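Local coordinates for protein macrolide 2'-phosphotransferase MphH (Brachybacterium faecium, PDB 5UXD) that binds the macrolide azithromycin and, as a member of the phosphotransferase enzyme family, probably inactivates such antibiotics by phosphorylating their 2'-hydroxyl, at residues Arg148-Arg158 with Trp181-Ser192; Ala270-Ala278 with Glu288-Pro296. All coordinates share one frame; numbering follows the deposited sequence. Where two conformers were deposited one is given.

Contact 1 of 2, residues Arg148-Arg158 with Trp181-Ser192; sequences RSPAQVRGAWR and WLADDGCWPGHS
Arg154 laid flat on Trp188 is a worked example of an arginine stacked on an indole while its nitrogens grip a helix end, here in the helical part of an aminoglycoside phosphotransferase-like kinase fold. The guanidinium and ring planes lie 7° apart, and Arg154 CD sits 3.8 Å from the centroid of the five-membered ring of Trp188, a CH-pi contact. Arg154 CG, anti to the backbone N (chi1 -165°), and an extended chain carry the guanidinium along the indole face. Along its edge, NE and NH2 both donate to Leu182 O, near the C-terminal end of helix 172-183, while NH1 and NH2 converge on Asp185 OD1 in a salt bridge. These bonds should fix the group's rotation.

Three tryptophans form an aromatic cluster next to the stack. Trp181 points its edge over the face of Trp157, planes at 68°, with CH2 of Trp181 3.6 Å from CD2 of Trp157; the edge of Trp188 meets the face of Trp157 in a second, offset edge-to-face pair.

At the helix start, where Ser149 and Gln152 form a capping box, a water bridges Pro150 O and Pro189 O. Just ahead of the helix, Ser192 OG donates to Arg148 O at 2.8 Å, in the carbonyl plane.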
loop_
_atom_site.group_PDB
_atom_site.type_symbol
_atom_site.label_atom_id
_atom_site.label_comp_id
_atom_site.label_asym_id
_atom_site.label_seq_id
_atom_site.Cartn_x
_atom_site.Cartn_y
_atom_site.Cartn_z
ATOM N N ARG A 148 16.320 -1.881 -2.254
ATOM C CA ARG A 148 16.813 -2.975 -3.085
ATOM C C ARG A 148 17.229 -2.417 -4.439
ATOM O O ARG A 148 16.416 -1.788 -5.128
ATOM C CB ARG A 148 15.743 -4.063 -3.263
ATOM C CG ARG A 148 15.474 -4.905 -2.014
ATOM C CD ARG A 148 14.359 -5.926 -2.247
ATOM N NE ARG A 148 14.057 -6.678 -1.030
ATOM C CZ ARG A 148 13.009 -7.487 -0.883
ATOM N NH1 ARG A 148 12.155 -7.667 -1.880
ATOM N NH2 ARG A 148 12.818 -8.122 0.265
ATOM N N SER A 149 18.485 -2.656 -4.825
ATOM C CA SER A 149 19.091 -2.502 -6.144
ATOM C C SER A 149 18.239 -3.258 -7.155
ATOM O O SER A 149 17.372 -4.030 -6.747
ATOM C CB SER A 149 20.513 -3.055 -6.132
ATOM O OG SER A 149 20.479 -4.470 -5.995
ATOM N N PRO A 150 18.343 -3.041 -8.476
ATOM C CA PRO A 150 17.728 -4.014 -9.401
ATOM C C PRO A 150 18.209 -5.444 -9.176
ATOM O O PRO A 150 17.399 -6.380 -9.220
ATOM C CB PRO A 150 18.116 -3.476 -10.778
ATOM C CG PRO A 150 18.235 -1.996 -10.568
ATOM C CD PRO A 150 18.785 -1.820 -9.173
ATOM N N ALA A 151 19.501 -5.638 -8.897
ATOM C CA ALA A 151 20.006 -6.986 -8.642
ATOM C C ALA A 151 19.348 -7.598 -7.416
ATOM O O ALA A 151 18.975 -8.775 -7.424
ATOM C CB ALA A 151 21.522 -6.955 -8.471
ATOM N N GLN A 152 19.194 -6.804 -6.355
ATOM C CA GLN A 152 18.593 -7.308 -5.126
ATOM C C GLN A 152 17.094 -7.541 -5.286
ATOM O O GLN A 152 16.539 -8.411 -4.607
ATOM C CB GLN A 152 18.845 -6.333 -3.972
ATOM C CG GLN A 152 20.275 -6.248 -3.493
ATOM C CD GLN A 152 20.479 -5.101 -2.522
ATOM O OE1 GLN A 152 20.042 -3.976 -2.771
ATOM N NE2 GLN A 152 21.146 -5.378 -1.409
ATOM N N VAL A 153 16.429 -6.784 -6.172
ATOM C CA VAL A 153 15.018 -7.052 -6.449
ATOM C C VAL A 153 14.841 -8.464 -6.993
ATOM O O VAL A 153 14.015 -9.240 -6.503
ATOM C CB VAL A 153 14.439 -6.006 -7.423
ATOM C CG1 VAL A 153 13.056 -6.440 -7.890
ATOM C CG2 VAL A 153 14.361 -4.597 -6.788
ATOM N N ARG A 154 15.631 -8.846 -8.006
ATOM C CA ARG A 154 15.492 -10.173 -8.599
ATOM C C ARG A 154 15.978 -11.258 -7.647
ATOM O O ARG A 154 15.362 -12.329 -7.536
ATOM C CB ARG A 154 16.273 -10.213 -9.911
ATOM C CG ARG A 154 15.950 -11.372 -10.819
ATOM C CD ARG A 154 16.419 -11.043 -12.221
ATOM N NE ARG A 154 16.172 -12.133 -13.150
ATOM C CZ ARG A 154 16.508 -12.095 -14.435
ATOM N NH1 ARG A 154 17.113 -11.020 -14.933
ATOM N NH2 ARG A 154 16.249 -13.134 -15.217
ATOM N N GLY A 155 17.080 -10.995 -6.947
ATOM C CA GLY A 155 17.608 -11.987 -6.028
ATOM C C GLY A 155 16.682 -12.265 -4.862
ATOM O O GLY A 155 16.632 -13.394 -4.356
ATOM N N ALA A 156 15.956 -11.241 -4.405
ATOM C CA ALA A 156 15.001 -11.430 -3.321
ATOM C C ALA A 156 13.877 -12.364 -3.744
ATOM O O ALA A 156 13.482 -13.260 -2.989
ATOM C CB ALA A 156 14.428 -10.086 -2.878
ATOM N N TRP A 157 13.363 -12.193 -4.962
ATOM C CA TRP A 157 12.333 -13.112 -5.427
ATOM C C TRP A 157 12.878 -14.530 -5.571
ATOM O O TRP A 157 12.178 -15.503 -5.275
ATOM C CB TRP A 157 11.754 -12.614 -6.747
ATOM C CG TRP A 157 10.737 -11.535 -6.589
ATOM C CD1 TRP A 157 10.907 -10.194 -6.834
ATOM C CD2 TRP A 157 9.372 -11.699 -6.189
ATOM N NE1 TRP A 157 9.738 -9.520 -6.584
ATOM C CE2 TRP A 157 8.776 -10.420 -6.203
ATOM C CE3 TRP A 157 8.598 -12.799 -5.815
ATOM C CZ2 TRP A 157 7.440 -10.213 -5.850
ATOM C CZ3 TRP A 157 7.270 -12.592 -5.463
ATOM C CH2 TRP A 157 6.706 -11.312 -5.487
ATOM N N ARG A 158 14.129 -14.676 -6.031
ATOM C CA ARG A 158 14.713 -16.011 -6.131
ATOM C C ARG A 158 14.878 -16.642 -4.753
ATOM O O ARG A 158 14.557 -17.823 -4.556
ATOM C CB ARG A 158 16.060 -15.949 -6.861
ATOM C CG ARG A 158 15.906 -15.778 -8.359
ATOM C CD ARG A 158 17.225 -15.443 -9.002
ATOM N NE ARG A 158 17.196 -15.589 -10.458
ATOM C CZ ARG A 158 17.908 -14.844 -11.298
ATOM N NH1 ARG A 158 18.712 -13.891 -10.842
ATOM N NH2 ARG A 158 17.831 -15.056 -12.605
ATOM N N TRP A 181 9.420 -17.127 -14.966
ATOM C CA TRP A 181 9.387 -15.684 -14.764
ATOM C C TRP A 181 10.744 -15.184 -14.286
ATOM O O TRP A 181 11.290 -14.214 -14.829
ATOM C CB TRP A 181 8.269 -15.344 -13.753
ATOM C CG TRP A 181 8.278 -13.956 -13.192
ATOM C CD1 TRP A 181 8.407 -12.799 -13.881
ATOM C CD2 TRP A 181 8.090 -13.585 -11.813
ATOM N NE1 TRP A 181 8.331 -11.727 -13.029
ATOM C CE2 TRP A 181 8.154 -12.185 -11.749
ATOM C CE3 TRP A 181 7.914 -14.309 -10.632
ATOM C CZ2 TRP A 181 8.029 -11.485 -10.547
ATOM C CZ3 TRP A 181 7.795 -13.622 -9.444
ATOM C CH2 TRP A 181 7.863 -12.217 -9.406
ATOM N N LEU A 182 11.323 -15.863 -13.291
ATOM C CA LEU A 182 12.592 -15.420 -12.729
ATOM C C LEU A 182 13.727 -15.563 -13.730
ATOM O O LEU A 182 14.716 -14.827 -13.641
ATOM C CB LEU A 182 12.917 -16.208 -11.452
ATOM C CG LEU A 182 11.930 -16.006 -10.287
ATOM C CD1 LEU A 182 12.041 -17.131 -9.272
ATOM C CD2 LEU A 182 12.185 -14.663 -9.618
ATOM N N ALA A 183 13.589 -16.461 -14.702
ATOM C CA ALA A 183 14.628 -16.650 -15.710
ATOM C C ALA A 183 14.510 -15.704 -16.903
ATOM O O ALA A 183 15.480 -15.562 -17.661
ATOM C CB ALA A 183 14.608 -18.104 -16.206
ATOM N N ASP A 184 13.364 -15.050 -17.096
ATOM C CA ASP A 184 13.160 -14.194 -18.268
ATOM C C ASP A 184 13.735 -12.805 -18.007
ATOM O O ASP A 184 13.112 -11.964 -17.338
ATOM C CB ASP A 184 11.680 -14.119 -18.627
ATOM C CG ASP A 184 11.406 -13.145 -19.746
ATOM O OD1 ASP A 184 12.323 -12.895 -20.563
ATOM O OD2 ASP A 184 10.268 -12.625 -19.800
ATOM N N ASP A 185 14.924 -12.563 -18.570
ATOM C CA ASP A 185 15.603 -11.282 -18.394
ATOM C C ASP A 185 14.731 -10.114 -18.821
ATOM O O ASP A 185 14.874 -9.009 -18.286
ATOM C CB ASP A 185 16.895 -11.255 -19.210
ATOM C CG ASP A 185 18.016 -12.058 -18.588
ATOM O OD1 ASP A 185 17.926 -12.451 -17.406
ATOM O OD2 ASP A 185 19.000 -12.293 -19.308
ATOM N N GLY A 186 13.832 -10.332 -19.785
ATOM C CA GLY A 186 13.002 -9.254 -20.294
ATOM C C GLY A 186 11.996 -8.693 -19.305
ATOM O O GLY A 186 11.530 -7.565 -19.498
ATOM N N CYS A 187 11.658 -9.438 -18.245
ATOM C CA CYS A 187 10.675 -8.957 -17.269
ATOM C C CYS A 187 11.246 -7.941 -16.291
ATOM O O CYS A 187 10.489 -7.140 -15.732
ATOM C CB CYS A 187 10.115 -10.123 -16.443
ATOM S SG CYS A 187 8.800 -11.063 -17.221
ATOM N N TRP A 188 12.547 -7.970 -16.055
ATOM C CA TRP A 188 12.999 -7.434 -14.779
ATOM C C TRP A 188 13.536 -6.012 -14.912
ATOM O O TRP A 188 14.121 -5.645 -15.941
ATOM C CB TRP A 188 14.069 -8.352 -14.166
ATOM C CG TRP A 188 13.425 -9.623 -13.773
ATOM C CD1 TRP A 188 13.235 -10.730 -14.559
ATOM C CD2 TRP A 188 12.793 -9.899 -12.528
ATOM N NE1 TRP A 188 12.542 -11.689 -13.858
ATOM C CE2 TRP A 188 12.257 -11.202 -12.610
ATOM C CE3 TRP A 188 12.642 -9.177 -11.336
ATOM C CZ2 TRP A 188 11.569 -11.798 -11.546
ATOM C CZ3 TRP A 188 11.963 -9.772 -10.280
ATOM C CH2 TRP A 188 11.444 -11.074 -10.390
ATOM N N PRO A 189 13.355 -5.211 -13.861
ATOM C CA PRO A 189 13.745 -3.798 -13.933
ATOM C C PRO A 189 15.249 -3.610 -13.950
ATOM O O PRO A 189 16.004 -4.394 -13.372
ATOM C CB PRO A 189 13.140 -3.196 -12.654
ATOM C CG PRO A 189 13.044 -4.371 -11.700
ATOM C CD PRO A 189 12.682 -5.537 -12.586
ATOM N N GLY A 190 15.667 -2.521 -14.596
ATOM C CA GLY A 190 17.051 -2.086 -14.632
ATOM C C GLY A 190 17.339 -0.870 -13.784
ATOM O O GLY A 190 18.464 -0.352 -13.832
ATOM N N HIS A 191 16.362 -0.377 -13.023
ATOM C CA HIS A 191 16.557 0.733 -12.106
ATOM C C HIS A 191 15.530 0.588 -10.993
ATOM O O HIS A 191 14.469 -0.028 -11.182
ATOM C CB HIS A 191 16.428 2.103 -12.802
ATOM C CG HIS A 191 15.034 2.447 -13.247
ATOM N ND1 HIS A 191 14.367 1.752 -14.236
ATOM C CD2 HIS A 191 14.187 3.430 -12.845
ATOM C CE1 HIS A 191 13.172 2.287 -14.423
ATOM N NE2 HIS A 191 13.035 3.302 -13.587
ATOM N N SER A 192 15.890 1.116 -9.824
ATOM C CA SER A 192 15.126 1.143 -8.586
ATOM C C SER A 192 14.617 2.549 -8.310
ATOM O O SER A 192 15.279 3.544 -8.627
ATOM C CB SER A 192 15.973 0.665 -7.406
ATOM O OG SER A 192 16.480 -0.632 -7.631
HETATM O O HOH W 1 16.143 -6.720 -11.840
#

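Contact 2 of 2, residues Ala270-Ala278 with Glu288-Pro296; sequences APLGYGLYA and EAAAAALNP. With ZIT (azithromycin), chain C.
Helices 270-278 and 288-294 run nearly antiparallel at 155°, their axes 8.3 Å apart at the closest, with Tyr274 and Ala290 bringing their CA atoms to 4.9 Å. Small residues permit this closeness: Ala290 CB lies against the backbone of the facing helix, 3.5 Å from Tyr274 O, and also meets Tyr274 CB and Gly275 N. Toward the other end, Pro271 CB packs against Ala293 CB at 3.9 Å, and Leu294 CD2 reaches Pro271 CB at 3.6 Å and the CD2 of Leu272. No hydrogen bond links the two segments of this helical hairpin; they meet by apolar packing.

Helix 270-278 also lines an azithromycin pocket through Ala270, Gly273, Tyr274 and Tyr277. Tyr274 is the shared element. One face of its ring rests over the backbone of Ala289 and Ala290, while the opposite face receives the azithromycin methyl C6A, 3.6 Å from Tyr274 CD1; an off-staggered chi1 of -135° sets the ring between the two. Tyr277 lays one ring face on the azithromycin sugar that carries C6A, with C4A over its centre, and His286 stacks on this tyrosine. The Gly273 backbone C comes within 3.0 Å of azithromycin O4B.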
loop_
_atom_site.group_PDB
_atom_site.type_symbol
_atom_site.label_atom_id
_atom_site.label_comp_id
_atom_site.label_asym_id
_atom_site.label_seq_id
_atom_site.Cartn_x
_atom_site.Cartn_y
_atom_site.Cartn_z
ATOM N N ALA A 270 1.721 -13.924 -5.765
ATOM C CA ALA A 270 1.155 -13.598 -4.460
ATOM C C ALA A 270 1.197 -14.751 -3.465
ATOM O O ALA A 270 1.416 -14.477 -2.274
ATOM C CB ALA A 270 -0.288 -13.103 -4.632
ATOM N N PRO A 271 0.992 -16.022 -3.843
ATOM C CA PRO A 271 1.116 -17.089 -2.829
ATOM C C PRO A 271 2.472 -17.125 -2.148
ATOM O O PRO A 271 2.554 -17.541 -0.985
ATOM C CB PRO A 271 0.843 -18.368 -3.627
ATOM C CG PRO A 271 -0.077 -17.892 -4.758
ATOM C CD PRO A 271 0.482 -16.554 -5.126
ATOM N N LEU A 272 3.542 -16.698 -2.832
ATOM C CA LEU A 272 4.819 -16.641 -2.128
ATOM C C LEU A 272 4.822 -15.544 -1.068
ATOM O O LEU A 272 5.388 -15.721 0.019
ATOM C CB LEU A 272 5.971 -16.406 -3.102
ATOM C CG LEU A 272 6.329 -17.528 -4.078
ATOM C CD1 LEU A 272 7.391 -17.061 -5.094
ATOM C CD2 LEU A 272 6.794 -18.769 -3.319
ATOM N N GLY A 273 4.158 -14.414 -1.306
ATOM C CA GLY A 273 4.007 -13.429 -0.245
ATOM C C GLY A 273 3.257 -13.975 0.956
ATOM O O GLY A 273 3.594 -13.669 2.106
ATOM N N TYR A 274 2.211 -14.774 0.709
ATOM C CA TYR A 274 1.496 -15.427 1.804
ATOM C C TYR A 274 2.417 -16.364 2.573
ATOM O O TYR A 274 2.374 -16.412 3.811
ATOM C CB TYR A 274 0.290 -16.200 1.257
ATOM C CG TYR A 274 -1.000 -16.032 2.032
ATOM C CD1 TYR A 274 -1.008 -15.998 3.421
ATOM C CD2 TYR A 274 -2.220 -15.923 1.366
ATOM C CE1 TYR A 274 -2.199 -15.842 4.126
ATOM C CE2 TYR A 274 -3.416 -15.763 2.064
ATOM C CZ TYR A 274 -3.397 -15.725 3.445
ATOM O OH TYR A 274 -4.580 -15.572 4.152
ATOM N N GLY A 275 3.241 -17.135 1.856
ATOM C CA GLY A 275 4.168 -18.031 2.530
ATOM C C GLY A 275 5.144 -17.274 3.406
ATOM O O GLY A 275 5.393 -17.654 4.555
ATOM N N LEU A 276 5.695 -16.176 2.874
ATOM C CA LEU A 276 6.613 -15.336 3.640
ATOM C C LEU A 276 5.949 -14.795 4.893
ATOM O O LEU A 276 6.551 -14.798 5.973
ATOM C CB LEU A 276 7.111 -14.176 2.776
ATOM C CG LEU A 276 8.071 -14.534 1.638
ATOM C CD1 LEU A 276 8.384 -13.307 0.794
ATOM C CD2 LEU A 276 9.352 -15.164 2.155
ATOM N N TYR A 277 4.718 -14.292 4.757
ATOM C CA TYR A 277 3.990 -13.765 5.909
ATOM C C TYR A 277 3.808 -14.840 6.971
ATOM O O TYR A 277 4.075 -14.610 8.157
ATOM C CB TYR A 277 2.642 -13.202 5.452
ATOM C CG TYR A 277 1.822 -12.544 6.548
ATOM C CD1 TYR A 277 0.558 -13.019 6.886
ATOM C CD2 TYR A 277 2.322 -11.465 7.262
ATOM C CE1 TYR A 277 -0.191 -12.422 7.892
ATOM C CE2 TYR A 277 1.583 -10.865 8.274
ATOM C CZ TYR A 277 0.329 -11.349 8.580
ATOM O OH TYR A 277 -0.404 -10.757 9.581
ATOM N N ALA A 278 3.387 -16.037 6.555
ATOM C CA ALA A 278 3.201 -17.130 7.505
ATOM C C ALA A 278 4.490 -17.446 8.254
ATOM O O ALA A 278 4.469 -17.661 9.472
ATOM C CB ALA A 278 2.678 -18.372 6.778
ATOM N N GLU A 288 -1.721 -22.226 7.180
ATOM C CA GLU A 288 -2.734 -23.003 6.474
ATOM C C GLU A 288 -3.250 -22.260 5.246
ATOM O O GLU A 288 -3.469 -22.867 4.190
ATOM C CB GLU A 288 -3.892 -23.346 7.412
ATOM C CG GLU A 288 -3.636 -24.591 8.234
ATOM C CD GLU A 288 -3.158 -25.738 7.371
ATOM O OE1 GLU A 288 -3.872 -26.094 6.411
ATOM O OE2 GLU A 288 -2.063 -26.270 7.639
ATOM N N ALA A 289 -3.464 -20.949 5.367
ATOM C CA ALA A 289 -3.955 -20.184 4.227
ATOM C C ALA A 289 -2.898 -20.083 3.132
ATOM O O ALA A 289 -3.215 -20.214 1.941
ATOM C CB ALA A 289 -4.399 -18.792 4.677
ATOM N N ALA A 290 -1.637 -19.856 3.510
ATOM C CA ALA A 290 -0.565 -19.821 2.517
ATOM C C ALA A 290 -0.402 -21.172 1.833
ATOM O O ALA A 290 -0.198 -21.240 0.614
ATOM C CB ALA A 290 0.750 -19.390 3.170
ATOM N N ALA A 291 -0.508 -22.259 2.599
ATOM C CA ALA A 291 -0.359 -23.592 2.018
ATOM C C ALA A 291 -1.445 -23.882 0.985
ATOM O O ALA A 291 -1.179 -24.511 -0.046
ATOM C CB ALA A 291 -0.372 -24.649 3.121
ATOM N N ALA A 292 -2.681 -23.434 1.240
ATOM C CA ALA A 292 -3.743 -23.662 0.265
ATOM C C ALA A 292 -3.512 -22.882 -1.024
ATOM O O ALA A 292 -3.879 -23.359 -2.104
ATOM C CB ALA A 292 -5.099 -23.296 0.862
ATOM N N ALA A 293 -2.918 -21.690 -0.934
ATOM C CA ALA A 293 -2.619 -20.896 -2.128
ATOM C C ALA A 293 -1.433 -21.451 -2.907
ATOM O O ALA A 293 -1.410 -21.355 -4.139
ATOM C CB ALA A 293 -2.342 -19.441 -1.746
ATOM N N LEU A 294 -0.457 -22.044 -2.212
ATOM C CA LEU A 294 0.736 -22.585 -2.855
ATOM C C LEU A 294 0.517 -23.965 -3.458
ATOM O O LEU A 294 1.281 -24.370 -4.340
ATOM C CB LEU A 294 1.885 -22.636 -1.839
ATOM C CG LEU A 294 2.416 -21.263 -1.409
ATOM C CD1 LEU A 294 3.088 -21.327 -0.043
ATOM C CD2 LEU A 294 3.363 -20.666 -2.480
ATOM N N ASN A 295 -0.499 -24.701 -3.012
ATOM C CA ASN A 295 -0.752 -26.064 -3.482
ATOM C C ASN A 295 -2.255 -26.294 -3.596
ATOM O O ASN A 295 -2.849 -27.069 -2.835
ATOM C CB ASN A 295 -0.102 -27.082 -2.547
ATOM C CG ASN A 295 -0.257 -28.493 -3.037
ATOM O OD1 ASN A 295 -0.206 -28.750 -4.238
ATOM N ND2 ASN A 295 -0.468 -29.420 -2.109
ATOM N N PRO A 296 -2.911 -25.642 -4.562
ATOM C CA PRO A 296 -4.371 -25.714 -4.624
ATOM C C PRO A 296 -4.836 -27.124 -4.912
ATOM O O PRO A 296 -4.108 -27.927 -5.526
ATOM C CB PRO A 296 -4.719 -24.759 -5.785
ATOM C CG PRO A 296 -3.495 -23.907 -5.985
ATOM C CD PRO A 296 -2.346 -24.802 -5.633
HETATM C C1 ZIT C . -4.800 -7.782 -2.991
HETATM C C2 ZIT C . -3.690 -7.387 -1.959
HETATM C C3 ZIT C . -3.438 -8.630 -1.141
HETATM C C4 ZIT C . -4.310 -8.460 0.130
HETATM C C5 ZIT C . -4.147 -9.636 1.109
HETATM C C6 ZIT C . -5.412 -10.450 1.089
HETATM C C7 ZIT C . -6.493 -9.817 1.995
HETATM C C8 ZIT C . -7.788 -10.693 1.953
HETATM C C9 ZIT C . -8.904 -9.997 1.124
HETATM N N10 ZIT C . -8.687 -10.243 -0.397
HETATM C C11 ZIT C . -9.175 -9.171 -1.246
HETATM C C12 ZIT C . -8.209 -8.980 -2.426
HETATM C C13 ZIT C . -8.363 -7.680 -3.222
HETATM C C14 ZIT C . -7.057 -7.402 -3.965
HETATM C C15 ZIT C . -7.285 -6.321 -5.003
HETATM C C16 ZIT C . -5.923 -5.861 -5.612
HETATM C C17 ZIT C . -2.511 -6.791 -2.665
HETATM C C18 ZIT C . -3.985 -7.132 0.766
HETATM C C19 ZIT C . -5.091 -11.876 1.556
HETATM C C20 ZIT C . -8.247 -10.949 3.307
HETATM C C21 ZIT C . -9.223 -11.562 -0.766
HETATM C C22 ZIT C . -10.583 -9.452 -1.732
HETATM C C23 ZIT C . -8.675 -6.479 -2.315
HETATM O O1 ZIT C . -4.653 -8.762 -3.697
HETATM O O6 ZIT C . -5.934 -10.522 -0.229
HETATM O O12 ZIT C . -8.313 -10.053 -3.331
HETATM O O13 ZIT C . -9.427 -7.842 -4.182
HETATM O O14 ZIT C . -6.048 -6.931 -3.052
HETATM C C1A ZIT C . -2.609 -9.365 2.928
HETATM C C2A ZIT C . -2.380 -8.615 4.223
HETATM C C3A ZIT C . -0.950 -8.728 4.614
HETATM C C4A ZIT C . -0.545 -10.143 4.705
HETATM C C5A ZIT C . -0.973 -10.997 3.505
HETATM C C6A ZIT C . -0.808 -12.437 3.765
HETATM C C7A ZIT C . -1.440 -8.666 6.987
HETATM C C8A ZIT C . 0.694 -7.931 6.251
HETATM O O1A ZIT C . -3.905 -9.159 2.431
HETATM O O2A ZIT C . -2.743 -7.238 4.097
HETATM N N3A ZIT C . -0.735 -8.015 5.915
HETATM O O5A ZIT C . -2.379 -10.801 3.127
HETATM C C1B ZIT C . -1.395 -9.739 -1.770
HETATM C C2B ZIT C . 0.055 -9.351 -1.905
HETATM C C3B ZIT C . 0.894 -9.809 -0.766
HETATM C C4B ZIT C . 0.704 -11.259 -0.524
HETATM C C5B ZIT C . -0.748 -11.565 -0.281
HETATM C C6B ZIT C . -0.861 -13.035 -0.004
HETATM C C7B ZIT C . 2.406 -9.500 -1.102
HETATM C C8B ZIT C . 1.098 -7.890 0.702
HETATM O O1B ZIT C . -2.039 -8.878 -0.840
HETATM O O3B ZIT C . 0.488 -9.132 0.442
HETATM O O4B ZIT C . 1.384 -11.628 0.697
HETATM O O5B ZIT C . -1.619 -11.173 -1.405
#

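Followed from the N terminus, the chain enters contact 1 at the start of helix 150-167, runs along that helix and turns back through helix 172-183, so contact 1 closes a loop of 22 intervening residues, mostly helical. Strands 193-195, 204-207 and 210-214 and several helices come next before contact 2, where helices 270-281 and 284-294 close a shorter loop of nine. The two loops lie in series and neither nest nor cross. The centres of contact 1 and contact 2 are about 21 Å apart, and the nearest atoms of contact 1 and contact 2 about 4 Å, without touching. The helices of contact 1 nonetheless join them: Val164 and Trp178 pack against Leu272 and Leu294, uniting the helical hairpins beside the azithromycin pocket.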